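Local coordinates for protein ethanolamine kinase Pv091845 (Plasmodium vivax, PDB 2QG7) that probably phosphorylates ethanolamine, the first step in making phosphatidylethanolamine from ethanolamine, at residues 253-256 / 261-264; 245-250 / 428-433; 382-387 / 402-407; 204-209 / 388-393; 85-90 / 123-128. All coordinates share one frame; numbering follows the deposited sequence.

The five contacts illustrate how a kinase-like fold is stitched together at separate points. Contact 5 seats a helix on the antiparallel sheet of the N-terminal lobe, while the other four lie in the largely helical C-terminal lobe. Contacts 1 and 2 form one cluster, their centres about 10 Å apart, where M430 and L247 of contact 2 touch L264 of contact 1. Contacts 3 and 4 form another, about 11 Å between centres, sharing helix 384-395. Contacts 2 and 4, on opposite sides of the chain's centre, have centres about 35 Å apart. Contact 4 packs against the loop that carries the HxDxxxxN motif of the kinase catalytic site.

Contact 1 (253-256 / 261-264); sequences KICS and ANIL
The carbonyl O of S256 receives a hydrogen bond from the side-chain amide of N262, ND2 to O at 3.0 Å. The bond is nearly straight, 163° at the hydrogen, and its donor lies in the carbonyl plane with the C=O...N angle opened to 151°. The carbonyl oxygen is in turn only slightly off the plane of the N262 amide, so both flat groups are used in their favourable orientations. N262 lies near the beginning of segment 261-264, which leads into the short helix 262-265. Its CG stands anti to its own carbonyl carbon (chi1 -78°), which carries the amide back toward the loop rather than along the helix.

The other branch of that amide faces C255. SG of C255 approaches OD1 of N262 to 3.4 Å, a close approach that does not amount to a hydrogen bond. S256 turns its own hydroxyl another way, to D258. R455 of the second subunit also packs on N262, placing this loop end beside the dimer contact.

Here one side chain bridges the two ends of a tight excursion of the chain. N262 is buried, and one N-H of its amide is satisfied by a backbone carbonyl; this single directional bond favours one rotation of the amide while holding the loop to segment 261-264.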
# COMPACT_ATOMS: atom_id res chain seq x y z
N LYS D 253 13.21 20.76 -9.91
CA LYS D 253 12.81 20.96 -11.30
C LYS D 253 11.30 21.14 -11.43
O LYS D 253 10.51 20.43 -10.77
CB LYS D 253 13.23 19.76 -12.15
CG LYS D 253 14.74 19.60 -12.20
CD LYS D 253 15.15 18.34 -12.89
CE LYS D 253 16.66 18.16 -12.76
NZ LYS D 253 17.09 16.80 -13.26
N ILE D 254 10.91 22.10 -12.25
CA ILE D 254 9.51 22.23 -12.62
C ILE D 254 9.27 21.24 -13.75
O ILE D 254 10.00 21.21 -14.73
CB ILE D 254 9.08 23.72 -12.95
CG1 ILE D 254 7.65 23.76 -13.55
CG2 ILE D 254 10.09 24.40 -13.87
CD1 ILE D 254 6.92 25.09 -13.29
N CYS D 255 8.24 20.41 -13.58
CA CYS D 255 7.95 19.35 -14.52
C CYS D 255 6.50 19.46 -15.00
O CYS D 255 5.74 20.31 -14.54
CB CYS D 255 8.19 17.99 -13.83
SG CYS D 255 7.28 17.81 -12.27
N SER D 256 6.14 18.60 -15.95
CA SER D 256 4.79 18.51 -16.45
C SER D 256 3.78 17.96 -15.43
O SER D 256 4.15 17.35 -14.42
CB SER D 256 4.77 17.68 -17.74
OG SER D 256 5.11 16.32 -17.50
N ALA D 261 8.15 12.70 -11.21
CA ALA D 261 8.64 13.47 -10.07
C ALA D 261 7.59 14.24 -9.25
O ALA D 261 7.94 14.87 -8.26
CB ALA D 261 9.72 14.40 -10.53
N ASN D 262 6.31 14.19 -9.65
CA ASN D 262 5.24 14.92 -8.97
C ASN D 262 4.94 14.41 -7.56
O ASN D 262 4.40 15.16 -6.74
CB ASN D 262 3.94 14.93 -9.80
CG ASN D 262 3.97 15.94 -10.93
OD1 ASN D 262 4.34 17.09 -10.75
ND2 ASN D 262 3.58 15.51 -12.10
N ILE D 263 5.26 13.14 -7.30
CA ILE D 263 5.16 12.53 -5.96
C ILE D 263 6.13 13.17 -4.95
O ILE D 263 5.84 13.26 -3.75
CB ILE D 263 5.35 10.97 -6.02
CG1 ILE D 263 4.99 10.31 -4.68
CG2 ILE D 263 6.79 10.58 -6.51
CD1 ILE D 263 3.60 10.78 -4.10
N LEU D 264 7.25 13.67 -5.44
CA LEU D 264 8.24 14.28 -4.58
C LEU D 264 7.77 15.60 -4.01
O LEU D 264 8.16 15.99 -2.91
CB LEU D 264 9.57 14.48 -5.34
CG LEU D 264 10.20 13.29 -6.05
CD1 LEU D 264 11.54 13.72 -6.56
CD2 LEU D 264 10.32 12.03 -5.16

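Contact 2 (245-250 / 428-433); sequences HLLNEE and QGMHSS
M430 and E250 bury the most surface here, and the meeting is between a sulfur and a methylene. SD of M430 lies 4.3 Å from CG of E250, so the glutamate offers the aliphatic part of its chain to the thioether. Its carboxylate is engaged separately: OE1 of E250 forms a salt bridge with K253. The bend that separates the two roles comes at chi2 (76°), after CG has been set anti to the backbone N.

M430 is itself folded. Its chi1 and chi2 are both close to -60°, so the chain curls, and its CG comes 4.3 Å from CD2 of L247, the third participant and the purely apolar one. M430 therefore presents two successive atoms to one helix: CG to the leucine and sulfur to the glutamate, residues one turn apart. Within its own segment, CB of M430 lies over one face of the H431 ring, near the rim. NE2 of H431 and OE1 of E250 stay 5.2 Å apart and do not pair.

With no hydrogen bond across it, the contact rests on van der Waals packing and burial of apolar surface. It joins the last turns of helix 236-251 to the C-terminal end of helix 413-430. Helix 262-265 closes over this junction, its L264 touching L247, E250 and M430, while L247 also packs on L423, L426 and L427 of helix 413-430 and on F269 of helix 269-284.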
# COMPACT_ATOMS: atom_id res chain seq x y z
N HIS D 245 19.62 14.14 -1.27
CA HIS D 245 20.12 15.18 -2.17
C HIS D 245 19.81 14.92 -3.65
O HIS D 245 19.55 15.85 -4.39
CB HIS D 245 21.63 15.46 -1.95
CG HIS D 245 21.96 16.11 -0.63
ND1 HIS D 245 21.50 17.36 -0.26
CD2 HIS D 245 22.71 15.67 0.41
CE1 HIS D 245 21.94 17.65 0.95
NE2 HIS D 245 22.67 16.64 1.38
N LEU D 246 19.84 13.67 -4.09
CA LEU D 246 19.47 13.34 -5.45
C LEU D 246 17.96 13.54 -5.70
O LEU D 246 17.54 13.92 -6.81
CB LEU D 246 19.88 11.91 -5.77
CG LEU D 246 21.38 11.60 -6.00
CD1 LEU D 246 21.65 10.10 -5.92
CD2 LEU D 246 21.84 12.14 -7.37
N LEU D 247 17.16 13.31 -4.67
CA LEU D 247 15.73 13.50 -4.77
C LEU D 247 15.34 14.94 -4.63
O LEU D 247 14.41 15.39 -5.29
CB LEU D 247 14.98 12.65 -3.75
CG LEU D 247 14.83 11.16 -4.07
CD1 LEU D 247 14.17 10.44 -2.91
CD2 LEU D 247 14.03 10.95 -5.35
N ASN D 248 16.04 15.67 -3.77
CA ASN D 248 15.73 17.10 -3.55
C ASN D 248 16.10 17.97 -4.76
O ASN D 248 15.40 18.92 -5.08
CB ASN D 248 16.44 17.62 -2.31
CG ASN D 248 15.91 18.97 -1.84
OD1 ASN D 248 16.68 19.88 -1.54
ND2 ASN D 248 14.60 19.08 -1.73
N GLU D 249 17.18 17.63 -5.44
CA GLU D 249 17.58 18.34 -6.65
C GLU D 249 16.67 17.95 -7.81
O GLU D 249 16.55 18.69 -8.78
CB GLU D 249 19.08 18.10 -6.97
CG GLU D 249 20.05 18.84 -6.03
CD GLU D 249 21.46 18.17 -5.95
OE1 GLU D 249 22.09 17.99 -7.04
OE2 GLU D 249 21.94 17.84 -4.81
N GLU D 250 16.03 16.79 -7.71
CA GLU D 250 15.01 16.41 -8.69
C GLU D 250 13.65 17.10 -8.39
O GLU D 250 12.93 17.52 -9.32
CB GLU D 250 14.88 14.88 -8.75
CG GLU D 250 13.93 14.37 -9.81
CD GLU D 250 14.50 14.44 -11.23
OE1 GLU D 250 15.73 14.61 -11.36
OE2 GLU D 250 13.74 14.29 -12.21
N GLN D 428 14.55 5.22 -7.65
CA GLN D 428 14.36 4.21 -8.67
C GLN D 428 13.11 4.45 -9.51
O GLN D 428 13.10 4.14 -10.71
CB GLN D 428 14.31 2.83 -8.02
CG GLN D 428 15.56 2.49 -7.26
CD GLN D 428 16.70 2.05 -8.16
OE1 GLN D 428 16.93 0.86 -8.32
NE2 GLN D 428 17.42 3.00 -8.74
N GLY D 429 12.06 4.96 -8.87
CA GLY D 429 10.83 5.31 -9.54
C GLY D 429 10.94 6.51 -10.49
O GLY D 429 10.06 6.69 -11.33
N MET D 430 11.98 7.33 -10.35
CA MET D 430 12.23 8.44 -11.28
C MET D 430 12.76 7.94 -12.63
O MET D 430 12.45 8.53 -13.68
CB MET D 430 13.22 9.47 -10.71
CG MET D 430 12.80 10.11 -9.40
SD MET D 430 11.22 11.02 -9.35
CE MET D 430 10.04 9.79 -8.78
N HIS D 431 13.56 6.87 -12.57
CA HIS D 431 14.22 6.32 -13.77
C HIS D 431 13.81 4.87 -13.87
O HIS D 431 14.63 3.95 -13.71
CB HIS D 431 15.75 6.46 -13.67
CG HIS D 431 16.21 7.84 -13.29
ND1 HIS D 431 16.24 8.89 -14.19
CD2 HIS D 431 16.63 8.35 -12.10
CE1 HIS D 431 16.67 9.98 -13.57
NE2 HIS D 431 16.92 9.69 -12.31
N SER D 432 12.51 4.68 -14.12
CA SER D 432 11.87 3.37 -13.93
C SER D 432 11.86 2.43 -15.15
O SER D 432 11.35 2.78 -16.26
CB SER D 432 10.45 3.54 -13.36
OG SER D 432 9.57 4.07 -14.37
N SER D 433 12.43 1.24 -14.92
CA SER D 433 12.47 0.15 -15.89
C SER D 433 12.51 -1.20 -15.16
O SER D 433 11.78 -1.43 -14.16
CB SER D 433 13.70 0.31 -16.81
OG SER D 433 14.89 0.66 -16.03

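Contact 3 (382-387 / 402-407); sequences PSKEEE and LINQLI
I407 meets both K384 and E387 across a helical hairpin, the pair of consecutive helices 384-395 and 400-410 in the C-terminal lobe. The apolar part centres on one methyl: with I407 pointing at the partner helix, its CG2, anti to the backbone N, is the group that both side chains reach. K384 lies across it at about a right angle, its CD 4.0 Å and its CE 4.1 Å from CG2. The lysine thus uses its aliphatic length as a lid over the isoleucine, and the bends at chi2 and chi4 leave NZ ending near the same methyl.

The polar part is looser. NZ of K384 comes only to 3.8 Å from OD1 of N404, an approach but no hydrogen bond. E387 is buried with its chain extended beyond CG, and its carboxylate is divided between two settings: OE2 bonds to the hydroxyl of Y414, while OE1 faces the hydrocarbon of I407. Tying down one oxygen in this way limits the rotation of the whole group.

Capping occurs at the start of helix 384-395. S383 is its N-cap residue, and OG accepts a weak bond from the backbone N of E386, 3.5 Å long, helping to start the turn from which K384 and E387 reach out. At the buried end of the contact, OE1 of E387 stands 3.6 Å from CG2 of I407.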
# COMPACT_ATOMS: atom_id res chain seq x y z
N PRO D 382 9.07 -8.51 14.28
CA PRO D 382 9.16 -9.26 15.58
C PRO D 382 8.68 -8.52 16.86
O PRO D 382 8.97 -7.32 17.03
CB PRO D 382 10.66 -9.62 15.68
CG PRO D 382 11.36 -8.69 14.82
CD PRO D 382 10.41 -8.32 13.68
N SER D 383 7.92 -9.25 17.72
CA SER D 383 7.78 -8.85 19.15
C SER D 383 9.11 -8.87 19.91
O SER D 383 10.08 -9.48 19.46
CB SER D 383 6.77 -9.73 19.89
OG SER D 383 7.22 -11.07 19.94
N LYS D 384 9.15 -8.18 21.06
CA LYS D 384 10.30 -8.21 22.01
C LYS D 384 10.89 -9.61 22.20
O LYS D 384 12.10 -9.79 22.23
CB LYS D 384 9.87 -7.66 23.38
CG LYS D 384 11.02 -7.34 24.35
CD LYS D 384 11.49 -5.89 24.22
CE LYS D 384 12.15 -5.39 25.52
NZ LYS D 384 13.35 -6.19 25.94
N GLU D 385 10.00 -10.57 22.31
CA GLU D 385 10.31 -11.97 22.50
C GLU D 385 11.01 -12.57 21.28
O GLU D 385 11.96 -13.37 21.42
CB GLU D 385 9.01 -12.73 22.81
CG GLU D 385 9.24 -14.19 23.17
CD GLU D 385 8.00 -14.94 23.67
OE1 GLU D 385 6.92 -14.31 23.86
OE2 GLU D 385 8.14 -16.17 23.90
N GLU D 386 10.53 -12.19 20.09
CA GLU D 386 11.11 -12.64 18.83
C GLU D 386 12.43 -11.95 18.52
O GLU D 386 13.32 -12.56 17.94
CB GLU D 386 10.14 -12.45 17.70
CG GLU D 386 8.94 -13.32 17.76
CD GLU D 386 7.97 -13.03 16.63
OE1 GLU D 386 8.37 -12.99 15.43
OE2 GLU D 386 6.77 -12.85 16.95
N GLU D 387 12.54 -10.68 18.88
CA GLU D 387 13.82 -9.99 18.77
C GLU D 387 14.90 -10.66 19.66
O GLU D 387 16.09 -10.75 19.30
CB GLU D 387 13.66 -8.53 19.16
CG GLU D 387 12.81 -7.74 18.22
CD GLU D 387 12.73 -6.25 18.58
OE1 GLU D 387 13.05 -5.88 19.74
OE2 GLU D 387 12.30 -5.45 17.70
N LEU D 402 23.05 -8.85 28.15
CA LEU D 402 23.77 -8.54 26.93
C LEU D 402 22.79 -8.54 25.74
O LEU D 402 22.88 -7.66 24.87
CB LEU D 402 24.96 -9.48 26.74
CG LEU D 402 26.01 -9.02 25.71
CD1 LEU D 402 26.78 -7.79 26.25
CD2 LEU D 402 26.99 -10.18 25.32
N ILE D 403 21.86 -9.52 25.75
CA ILE D 403 20.75 -9.59 24.81
C ILE D 403 19.84 -8.36 24.85
O ILE D 403 19.69 -7.69 23.82
CB ILE D 403 19.92 -10.85 24.95
CG1 ILE D 403 20.81 -12.08 24.83
CG2 ILE D 403 18.83 -10.90 23.86
CD1 ILE D 403 20.14 -13.37 25.28
N ASN D 404 19.27 -8.05 26.01
CA ASN D 404 18.42 -6.85 26.19
C ASN D 404 19.09 -5.52 25.82
O ASN D 404 18.45 -4.54 25.47
CB ASN D 404 17.88 -6.78 27.62
CG ASN D 404 16.78 -7.76 27.86
OD1 ASN D 404 16.31 -8.42 26.94
ND2 ASN D 404 16.33 -7.87 29.09
N GLN D 405 20.39 -5.50 25.87
CA GLN D 405 21.09 -4.28 25.64
C GLN D 405 21.22 -4.06 24.14
O GLN D 405 21.30 -2.90 23.67
CB GLN D 405 22.46 -4.41 26.31
CG GLN D 405 23.21 -3.13 26.45
CD GLN D 405 24.15 -3.13 27.64
OE1 GLN D 405 24.40 -4.21 28.29
NE2 GLN D 405 24.70 -1.90 27.94
N LEU D 406 21.29 -5.17 23.38
CA LEU D 406 21.31 -5.06 21.93
C LEU D 406 19.87 -4.85 21.38
O LEU D 406 19.68 -4.18 20.36
CB LEU D 406 22.06 -6.23 21.27
CG LEU D 406 22.18 -6.32 19.74
CD1 LEU D 406 22.72 -5.03 19.03
CD2 LEU D 406 23.03 -7.50 19.34
N ILE D 407 18.88 -5.42 22.07
CA ILE D 407 17.47 -5.09 21.84
C ILE D 407 17.20 -3.56 21.83
O ILE D 407 16.65 -3.04 20.86
CB ILE D 407 16.53 -5.86 22.81
CG1 ILE D 407 16.57 -7.36 22.52
CG2 ILE D 407 15.13 -5.39 22.66
CD1 ILE D 407 15.58 -8.19 23.40

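Contact 4 (204-209 / 388-393); sequences KNLKLL and YHFIMH
F390 is the first residue of segment 388-393 to reach L206 of helix 196-210. CD2 of L206 comes to the edge of the phenyl ring, near its plane, and lies 4.0 Å from CZ, so the leucine meets ring hydrogens instead of the pi face. The two side chains stand at about a right angle. F390 reaches this far because its CG is anti to the backbone N (chi1 -178°), and the same first-torsion geometry in L206 turns the leucine to meet it. F368 meets the ring of F390 edge-to-face, and H367 also lies against it, so the leucine joins an existing aromatic cluster.

One turn later comes H393, beside K204, where the backbones are closest: CA to CA is 6.0 Å. The methylene CG of K204 packs at 3.6 Å from the carbonyl O of H393. Farther out the lysine chain bends at chi4, and NZ stops 4.1 Å from ND1 of H393, without a direct bond. A water fills the role instead: it accepts from NZ at 2.8 Å and makes a longer, weak bond to ND1. SD of M392 lies over one face of the imidazole, toward its rim.

The buried apolar pair and the water-bridged outer pair together join helix 196-210 to helix 384-395. L206 and L209 continue this packing to L297 and H294, whose loop has the HxDxxxxN sequence of Brenner's motif, the catalytic-loop signature of choline/ethanolamine kinases and related protein-kinase-like folds.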
# COMPACT_ATOMS: atom_id res chain seq x y z
N LYS D 204 23.36 -16.55 13.37
CA LYS D 204 24.73 -17.13 13.44
C LYS D 204 25.59 -16.76 12.25
O LYS D 204 26.78 -16.42 12.43
CB LYS D 204 24.70 -18.65 13.55
CG LYS D 204 24.29 -19.19 14.90
CD LYS D 204 24.41 -20.69 14.82
CE LYS D 204 23.63 -21.37 15.94
NZ LYS D 204 24.26 -21.08 17.27
N ASN D 205 25.01 -16.82 11.04
CA ASN D 205 25.70 -16.40 9.80
C ASN D 205 25.93 -14.91 9.74
O ASN D 205 26.93 -14.44 9.21
CB ASN D 205 24.93 -16.86 8.56
CG ASN D 205 25.81 -16.90 7.32
OD1 ASN D 205 26.94 -17.39 7.36
ND2 ASN D 205 25.31 -16.39 6.23
N LEU D 206 25.00 -14.16 10.31
CA LEU D 206 25.10 -12.69 10.36
C LEU D 206 26.20 -12.25 11.31
O LEU D 206 26.86 -11.27 11.04
CB LEU D 206 23.73 -12.04 10.70
CG LEU D 206 23.68 -10.50 10.65
CD1 LEU D 206 23.83 -9.96 9.22
CD2 LEU D 206 22.42 -9.96 11.28
N LYS D 207 26.39 -12.98 12.41
CA LYS D 207 27.52 -12.72 13.32
C LYS D 207 28.87 -13.00 12.64
O LYS D 207 29.80 -12.18 12.75
CB LYS D 207 27.40 -13.55 14.59
CG LYS D 207 27.56 -12.69 15.84
CD LYS D 207 29.01 -12.24 15.99
CE LYS D 207 29.13 -11.06 16.90
NZ LYS D 207 28.81 -11.54 18.28
N LEU D 208 28.96 -14.15 11.95
CA LEU D 208 30.11 -14.43 11.09
C LEU D 208 30.47 -13.29 10.14
O LEU D 208 31.64 -12.97 9.97
CB LEU D 208 29.88 -15.71 10.29
CG LEU D 208 29.83 -17.04 11.07
CD1 LEU D 208 29.32 -18.24 10.19
CD2 LEU D 208 31.21 -17.35 11.64
N LEU D 209 29.47 -12.68 9.49
CA LEU D 209 29.67 -11.50 8.68
C LEU D 209 30.13 -10.33 9.53
O LEU D 209 31.06 -9.60 9.18
CB LEU D 209 28.38 -11.18 7.89
CG LEU D 209 28.15 -9.81 7.25
CD1 LEU D 209 29.08 -9.58 6.10
CD2 LEU D 209 26.71 -9.66 6.81
N TYR D 388 14.46 -11.09 20.85
CA TYR D 388 15.29 -11.76 21.82
C TYR D 388 15.87 -13.10 21.29
O TYR D 388 17.09 -13.35 21.37
CB TYR D 388 14.45 -11.99 23.09
CG TYR D 388 15.23 -12.45 24.29
CD1 TYR D 388 15.82 -11.53 25.15
CD2 TYR D 388 15.36 -13.82 24.56
CE1 TYR D 388 16.53 -11.95 26.26
CE2 TYR D 388 16.09 -14.26 25.67
CZ TYR D 388 16.67 -13.31 26.52
OH TYR D 388 17.37 -13.74 27.62
N HIS D 389 14.99 -13.96 20.77
CA HIS D 389 15.40 -15.23 20.24
C HIS D 389 16.47 -15.10 19.14
O HIS D 389 17.36 -15.92 19.07
CB HIS D 389 14.19 -16.05 19.76
CG HIS D 389 14.53 -17.46 19.38
ND1 HIS D 389 14.74 -17.87 18.08
CD2 HIS D 389 14.75 -18.57 20.15
CE1 HIS D 389 15.05 -19.16 18.06
NE2 HIS D 389 15.05 -19.61 19.30
N PHE D 390 16.40 -14.07 18.30
CA PHE D 390 17.37 -13.87 17.21
C PHE D 390 18.72 -13.42 17.75
O PHE D 390 19.80 -13.89 17.34
CB PHE D 390 16.83 -12.81 16.23
CG PHE D 390 17.72 -12.56 15.01
CD1 PHE D 390 17.51 -13.24 13.81
CD2 PHE D 390 18.73 -11.59 15.05
CE1 PHE D 390 18.29 -12.97 12.69
CE2 PHE D 390 19.53 -11.34 13.92
CZ PHE D 390 19.32 -12.02 12.75
N ILE D 391 18.64 -12.47 18.67
CA ILE D 391 19.80 -11.79 19.21
C ILE D 391 20.60 -12.73 20.13
O ILE D 391 21.82 -12.63 20.20
CB ILE D 391 19.40 -10.47 19.89
CG1 ILE D 391 18.99 -9.46 18.79
CG2 ILE D 391 20.54 -9.91 20.75
CD1 ILE D 391 18.37 -8.17 19.25
N MET D 392 19.90 -13.63 20.81
CA MET D 392 20.55 -14.66 21.59
C MET D 392 21.50 -15.49 20.70
O MET D 392 22.67 -15.72 21.07
CB MET D 392 19.51 -15.56 22.27
CG MET D 392 20.12 -16.82 22.93
SD MET D 392 18.82 -18.01 23.29
CE MET D 392 18.32 -17.37 24.93
N HIS D 393 21.00 -15.95 19.55
CA HIS D 393 21.81 -16.74 18.63
C HIS D 393 22.73 -15.89 17.78
O HIS D 393 23.64 -16.40 17.13
CB HIS D 393 20.96 -17.67 17.78
CG HIS D 393 20.20 -18.68 18.56
ND1 HIS D 393 20.80 -19.79 19.12
CD2 HIS D 393 18.88 -18.76 18.88
CE1 HIS D 393 19.88 -20.52 19.74
NE2 HIS D 393 18.71 -19.92 19.61
O HOH W 1 24.09 -19.54 19.61

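Contact 5 (85-90 / 123-128); sequences KTLYIY and ILIKVK
L87 and I125 make the main apolar pair, running alongside one another head to tail with branches interleaved. CD1 of L87 is 4.0 Å from CD1 of I125, and CD2 of L87 lies 4.1 Å from CG1 of the isoleucine. L87 has its CG anti to the backbone N (chi1 169°), which projects both methyls at the sheet. Its CD1 also reaches CG2 of I123, at 4.4 Å, so one leucine spans two residues that point to the same side of the strand.

A second kind of contact is aromatic-aliphatic. CE2 of Y88 sits 4.3 Å from CG2 of I125, the methyl approaching the ring obliquely. The phenol is steadied by its far end, where OH is hydrogen-bonded to the backbone N of I115 on the adjoining strand 112-116. Helix 84-98 is thereby fixed to two neighbouring strands by quite different means.

The overall geometry is that of a helix laid across a sheet: the axes of segments 85-90 and 123-128 pass 10.5 Å apart, and their directions differ by 65°. Strand 122-128 is an inner strand of the five-stranded antiparallel sheet of the N-terminal lobe, and L140 of strand 136-141 extends the floor beneath L87.

Across the two segments themselves there is no hydrogen bond. Their cohesion comes from burying hydrocarbon, a force with little directional preference, whereas the orientation of Y88 is probably set more sharply by its hydroxyl bond to the neighbouring strand.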
# COMPACT_ATOMS: atom_id res chain seq x y z
N LYS D 85 15.15 -15.55 -25.70
CA LYS D 85 16.07 -16.17 -26.65
C LYS D 85 17.24 -15.23 -27.01
O LYS D 85 18.40 -15.69 -27.21
CB LYS D 85 15.31 -16.56 -27.93
CG LYS D 85 16.19 -17.23 -28.98
CD LYS D 85 15.43 -17.45 -30.26
CE LYS D 85 16.43 -17.92 -31.36
NZ LYS D 85 15.63 -18.42 -32.59
N THR D 86 16.93 -13.94 -27.10
CA THR D 86 17.94 -12.90 -27.29
C THR D 86 18.89 -12.81 -26.07
O THR D 86 20.10 -12.64 -26.24
CB THR D 86 17.28 -11.52 -27.63
OG1 THR D 86 16.31 -11.69 -28.67
CG2 THR D 86 18.34 -10.53 -28.12
N LEU D 87 18.32 -12.94 -24.87
CA LEU D 87 19.08 -12.99 -23.61
C LEU D 87 20.13 -14.10 -23.61
O LEU D 87 21.32 -13.83 -23.41
CB LEU D 87 18.12 -13.18 -22.44
CG LEU D 87 18.72 -13.51 -21.08
CD1 LEU D 87 19.52 -12.31 -20.53
CD2 LEU D 87 17.62 -13.91 -20.13
N TYR D 88 19.66 -15.32 -23.88
CA TYR D 88 20.48 -16.52 -23.95
C TYR D 88 21.57 -16.44 -25.00
O TYR D 88 22.65 -17.02 -24.81
CB TYR D 88 19.62 -17.77 -24.18
CG TYR D 88 18.59 -18.06 -23.11
CD1 TYR D 88 17.47 -18.82 -23.38
CD2 TYR D 88 18.75 -17.58 -21.80
CE1 TYR D 88 16.51 -19.10 -22.37
CE2 TYR D 88 17.80 -17.85 -20.79
CZ TYR D 88 16.70 -18.61 -21.09
OH TYR D 88 15.77 -18.86 -20.10
N ILE D 89 21.30 -15.77 -26.12
CA ILE D 89 22.33 -15.54 -27.15
C ILE D 89 23.41 -14.59 -26.59
O ILE D 89 24.62 -14.82 -26.78
CB ILE D 89 21.73 -14.96 -28.46
CG1 ILE D 89 20.77 -15.96 -29.12
CG2 ILE D 89 22.82 -14.53 -29.44
CD1 ILE D 89 19.77 -15.32 -30.08
N TYR D 90 22.96 -13.53 -25.91
CA TYR D 90 23.87 -12.60 -25.23
C TYR D 90 24.72 -13.34 -24.22
O TYR D 90 25.93 -13.10 -24.09
CB TYR D 90 23.10 -11.42 -24.57
CG TYR D 90 24.03 -10.25 -24.20
CD1 TYR D 90 24.47 -9.34 -25.17
CD2 TYR D 90 24.49 -10.08 -22.88
CE1 TYR D 90 25.33 -8.29 -24.86
CE2 TYR D 90 25.34 -9.02 -22.55
CZ TYR D 90 25.76 -8.13 -23.54
OH TYR D 90 26.61 -7.09 -23.22
N ILE D 123 19.50 -9.18 -13.52
CA ILE D 123 19.02 -10.38 -14.21
C ILE D 123 20.01 -11.51 -13.95
O ILE D 123 21.22 -11.35 -14.18
CB ILE D 123 18.86 -10.14 -15.72
CG1 ILE D 123 18.03 -8.86 -15.94
CG2 ILE D 123 18.23 -11.36 -16.39
CD1 ILE D 123 18.21 -8.17 -17.32
N LEU D 124 19.50 -12.64 -13.44
CA LEU D 124 20.31 -13.82 -13.13
C LEU D 124 20.09 -14.98 -14.09
O LEU D 124 18.96 -15.43 -14.30
CB LEU D 124 20.09 -14.30 -11.69
CG LEU D 124 20.80 -13.51 -10.60
CD1 LEU D 124 20.32 -13.95 -9.21
CD2 LEU D 124 22.32 -13.62 -10.76
N ILE D 125 21.19 -15.47 -14.66
CA ILE D 125 21.11 -16.55 -15.62
C ILE D 125 22.05 -17.68 -15.24
O ILE D 125 23.28 -17.50 -15.20
CB ILE D 125 21.35 -16.10 -17.10
CG1 ILE D 125 20.52 -14.84 -17.45
CG2 ILE D 125 21.07 -17.27 -18.09
CD1 ILE D 125 21.27 -13.51 -17.17
N LYS D 126 21.42 -18.83 -14.94
CA LYS D 126 22.08 -20.09 -14.61
C LYS D 126 22.60 -20.77 -15.90
O LYS D 126 21.86 -20.92 -16.88
CB LYS D 126 21.06 -21.00 -13.89
CG LYS D 126 21.41 -22.51 -13.84
CD LYS D 126 20.36 -23.28 -13.03
CE LYS D 126 20.94 -24.63 -12.56
NZ LYS D 126 20.00 -25.48 -11.75
N VAL D 127 23.87 -21.14 -15.90
CA VAL D 127 24.53 -21.75 -17.04
C VAL D 127 24.92 -23.18 -16.66
O VAL D 127 25.67 -23.38 -15.72
CB VAL D 127 25.83 -20.97 -17.44
CG1 VAL D 127 26.46 -21.54 -18.71
CG2 VAL D 127 25.55 -19.49 -17.61
N LYS D 128 24.39 -24.16 -17.39
CA LYS D 128 24.74 -25.58 -17.12
C LYS D 128 25.67 -26.13 -18.20
O LYS D 128 25.58 -25.72 -19.36
CB LYS D 128 23.47 -26.45 -17.01
CG LYS D 128 22.36 -25.87 -16.10
CD LYS D 128 21.30 -26.97 -15.81
CE LYS D 128 19.92 -26.32 -15.52
NZ LYS D 128 18.99 -27.48 -14.77